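Local coordinates for octopine dehydrogenase (Pecten maximus, PDB 3C7A), which catalyses the NADH-dependent reductive condensation of L-arginine with pyruvate to give D-octopine, and the reverse oxidation, at residues 331-339 with 378-386. Numbering follows the deposited sequence.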
loop_
_atom_site.group_PDB
_atom_site.type_symbol
_atom_site.label_atom_id
_atom_site.label_comp_id
_atom_site.label_asym_id
_atom_site.label_seq_id
_atom_site.Cartn_x
_atom_site.Cartn_y
_atom_site.Cartn_z
ATOM N N PRO A 331 -5.304 -0.005 11.167
ATOM C CA PRO A 331 -6.649 0.164 10.588
ATOM C C PRO A 331 -6.739 -0.092 9.077
ATOM O O PRO A 331 -7.813 -0.442 8.577
ATOM C CB PRO A 331 -6.991 1.625 10.906
ATOM C CG PRO A 331 -5.678 2.304 11.024
ATOM C CD PRO A 331 -4.729 1.288 11.594
ATOM N N MET A 332 -5.676 0.177 8.332
ATOM C CA MET A 332 -5.554 -0.068 6.883
ATOM C C MET A 332 -4.810 -1.388 6.439
ATOM O O MET A 332 -4.439 -1.505 5.281
ATOM C CB MET A 332 -4.904 1.130 6.175
ATOM C CG MET A 332 -5.399 2.526 6.541
ATOM S SD MET A 332 -6.959 2.955 5.860
ATOM C CE MET A 332 -7.915 2.596 7.150
ATOM N N GLY A 333 -4.641 -2.324 7.392
ATOM C CA GLY A 333 -3.882 -3.557 7.291
ATOM C C GLY A 333 -4.336 -4.795 8.123
ATOM O O GLY A 333 -5.168 -5.555 7.703
ATOM N N MET A 334 -3.792 -4.956 9.310
ATOM C CA MET A 334 -4.179 -6.043 10.245
ATOM C C MET A 334 -5.732 -6.232 10.476
ATOM O O MET A 334 -6.206 -7.336 10.439
ATOM C CB MET A 334 -3.383 -6.001 11.590
ATOM C CG MET A 334 -1.843 -6.270 11.632
ATOM S SD MET A 334 -1.042 -6.720 13.241
ATOM C CE MET A 334 -1.638 -8.373 13.426
ATOM N N ILE A 335 -6.487 -5.125 10.632
ATOM C CA ILE A 335 -7.941 -5.171 10.870
ATOM C C ILE A 335 -8.720 -5.715 9.658
ATOM O O ILE A 335 -9.719 -6.424 9.824
ATOM C CB ILE A 335 -8.506 -3.777 11.317
ATOM C CG1 ILE A 335 -7.867 -3.309 12.638
ATOM C CG2 ILE A 335 -10.040 -3.786 11.424
ATOM C CD1 ILE A 335 -8.169 -4.175 13.869
ATOM N N VAL A 336 -8.255 -5.389 8.452
ATOM C CA VAL A 336 -8.879 -5.875 7.209
ATOM C C VAL A 336 -8.726 -7.399 7.063
ATOM O O VAL A 336 -9.675 -8.090 6.670
ATOM C CB VAL A 336 -8.329 -5.140 5.947
ATOM C CG1 VAL A 336 -9.121 -5.527 4.696
ATOM C CG2 VAL A 336 -8.368 -3.624 6.136
ATOM N N PHE A 337 -7.538 -7.908 7.390
ATOM C CA PHE A 337 -7.253 -9.351 7.384
ATOM C C PHE A 337 -8.130 -10.131 8.377
ATOM O O PHE A 337 -8.572 -11.244 8.076
ATOM C CB PHE A 337 -5.758 -9.600 7.654
ATOM C CG PHE A 337 -5.378 -11.060 7.756
ATOM C CD1 PHE A 337 -5.388 -11.883 6.631
ATOM C CD2 PHE A 337 -4.985 -11.605 8.978
ATOM C CE1 PHE A 337 -5.031 -13.233 6.724
ATOM C CE2 PHE A 337 -4.624 -12.951 9.083
ATOM C CZ PHE A 337 -4.648 -13.767 7.953
ATOM N N LYS A 338 -8.380 -9.536 9.544
ATOM C CA LYS A 338 -9.229 -10.143 10.580
ATOM C C LYS A 338 -10.679 -10.336 10.109
ATOM O O LYS A 338 -11.296 -11.367 10.392
ATOM C CB LYS A 338 -9.165 -9.320 11.882
ATOM C CG LYS A 338 -10.072 -9.794 13.032
ATOM C CD LYS A 338 -9.657 -11.153 13.599
ATOM C CE LYS A 338 -10.542 -11.551 14.778
ATOM N NZ LYS A 338 -10.220 -12.910 15.305
ATOM N N GLY A 339 -11.205 -9.350 9.383
ATOM C CA GLY A 339 -12.555 -9.426 8.814
ATOM C C GLY A 339 -12.754 -10.576 7.838
ATOM O O GLY A 339 -13.810 -11.218 7.835
ATOM N N ALA A 378 -15.479 2.495 12.657
ATOM C CA ALA A 378 -15.940 3.115 11.410
ATOM C C ALA A 378 -14.827 3.795 10.604
ATOM O O ALA A 378 -15.057 4.239 9.475
ATOM C CB ALA A 378 -17.078 4.097 11.693
ATOM N N THR A 379 -13.628 3.869 11.179
ATOM C CA THR A 379 -12.475 4.469 10.501
ATOM C C THR A 379 -11.565 3.428 9.827
ATOM O O THR A 379 -10.460 3.759 9.387
ATOM C CB THR A 379 -11.634 5.363 11.459
ATOM O OG1 THR A 379 -11.174 4.587 12.575
ATOM C CG2 THR A 379 -12.453 6.546 11.967
ATOM N N THR A 380 -12.038 2.182 9.742
ATOM C CA THR A 380 -11.275 1.083 9.127
ATOM C C THR A 380 -11.843 0.667 7.760
ATOM O O THR A 380 -12.820 1.250 7.282
ATOM C CB THR A 380 -11.191 -0.165 10.051
ATOM O OG1 THR A 380 -12.482 -0.773 10.172
ATOM C CG2 THR A 380 -10.665 0.206 11.437
ATOM N N ARG A 381 -11.226 -0.348 7.150
ATOM C CA ARG A 381 -11.616 -0.841 5.824
ATOM C C ARG A 381 -12.090 -2.305 5.799
ATOM O O ARG A 381 -12.121 -2.925 4.729
ATOM C CB ARG A 381 -10.456 -0.673 4.838
ATOM C CG ARG A 381 -10.347 0.685 4.168
ATOM C CD ARG A 381 -9.023 0.763 3.420
ATOM N NE ARG A 381 -9.042 1.714 2.313
ATOM C CZ ARG A 381 -8.043 1.884 1.449
ATOM N NH1 ARG A 381 -6.929 1.166 1.548
ATOM N NH2 ARG A 381 -8.159 2.778 0.479
ATOM N N CYS A 382 -12.449 -2.857 6.959
ATOM C CA CYS A 382 -12.960 -4.234 7.030
ATOM C C CYS A 382 -14.284 -4.371 6.262
ATOM O O CYS A 382 -15.101 -3.447 6.278
ATOM C CB CYS A 382 -13.100 -4.708 8.487
ATOM S SG CYS A 382 -14.335 -3.848 9.506
ATOM N N PRO A 383 -14.486 -5.509 5.562
ATOM C CA PRO A 383 -15.678 -5.719 4.720
ATOM C C PRO A 383 -17.031 -5.542 5.423
ATOM O O PRO A 383 -18.000 -5.129 4.779
ATOM C CB PRO A 383 -15.517 -7.164 4.220
ATOM C CG PRO A 383 -14.473 -7.782 5.099
ATOM C CD PRO A 383 -13.573 -6.665 5.501
ATOM N N GLN A 384 -17.090 -5.845 6.722
ATOM C CA GLN A 384 -18.332 -5.736 7.503
ATOM C C GLN A 384 -18.786 -4.290 7.731
ATOM O O GLN A 384 -19.970 -4.038 7.967
ATOM C CB GLN A 384 -18.202 -6.463 8.849
ATOM C CG GLN A 384 -18.180 -7.991 8.758
ATOM C CD GLN A 384 -16.798 -8.565 8.454
ATOM O OE1 GLN A 384 -15.811 -7.833 8.329
ATOM N NE2 GLN A 384 -16.726 -9.887 8.338
ATOM N N ARG A 385 -17.840 -3.353 7.660
ATOM C CA ARG A 385 -18.128 -1.921 7.799
ATOM C C ARG A 385 -19.024 -1.407 6.665
ATOM O O ARG A 385 -19.784 -0.452 6.852
ATOM C CB ARG A 385 -16.821 -1.117 7.841
ATOM C CG ARG A 385 -16.987 0.364 8.160
ATOM C CD ARG A 385 -16.290 1.226 7.115
ATOM N NE ARG A 385 -16.481 2.659 7.346
ATOM C CZ ARG A 385 -17.540 3.362 6.944
ATOM N NH1 ARG A 385 -17.605 4.661 7.208
ATOM N NH2 ARG A 385 -18.536 2.779 6.286
ATOM N N TYR A 386 -18.929 -2.045 5.498
ATOM C CA TYR A 386 -19.710 -1.654 4.319
ATOM C C TYR A 386 -20.917 -2.571 4.071
ATOM O O TYR A 386 -21.684 -2.357 3.128
ATOM C CB TYR A 386 -18.820 -1.610 3.070
ATOM C CG TYR A 386 -17.571 -0.758 3.197
ATOM C CD1 TYR A 386 -17.642 0.636 3.149
ATOM C CD2 TYR A 386 -16.315 -1.348 3.345
ATOM C CE1 TYR A 386 -16.492 1.423 3.259
ATOM C CE2 TYR A 386 -15.158 -0.571 3.454
ATOM C CZ TYR A 386 -15.256 0.812 3.410
ATOM O OH TYR A 386 -14.119 1.581 3.517
#
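Gln384 and Gly339 supply the one hydrogen bond between the helix at 331-339 and the irregular chain at 378-386. NE2 of Gln384 gives a nearly straight bond (176°) to the backbone O of Gly339 at 3.2 Å, with the acceptor in the plane of the amide. A bend at chi2 (84°) turns this amide to the helix, and its OE1 lies 3.7 Å from Gly339 CA, where the absence of a side chain lets Gln384 and the ring of Pro383 come close.

Most of the remaining contact is between aliphatic groups. Val336 sets CG2 3.8 Å from CB of Arg381, while Ile335 turns CG2 anti to its backbone N and rests it against both CB and CG2 of Thr380, the latter also touching Pro331 CB. Here the late chain, between helices 349-362 and 391-396, returns to helix 330-344 of the alpha-helical domain and lies between it and helix 121-129, which belongs to the Rossmann-type dinucleotide-binding part.

Met332 and Arg381 cross at about a right angle, SD 3.9 Å from Arg381 CD; the bent methionine chain brings CE to 3.6 Å from Thr379 O. Extended from CG to NE, Arg381 carries its guanidinium past the sulfur, where NH2 is hydrogen-bonded to Gln124 OE1 and NH1 to Ala119 O, close to the substrate-binding Gln118. OG1 of Thr380 is hydrogen-bonded to Val377 O.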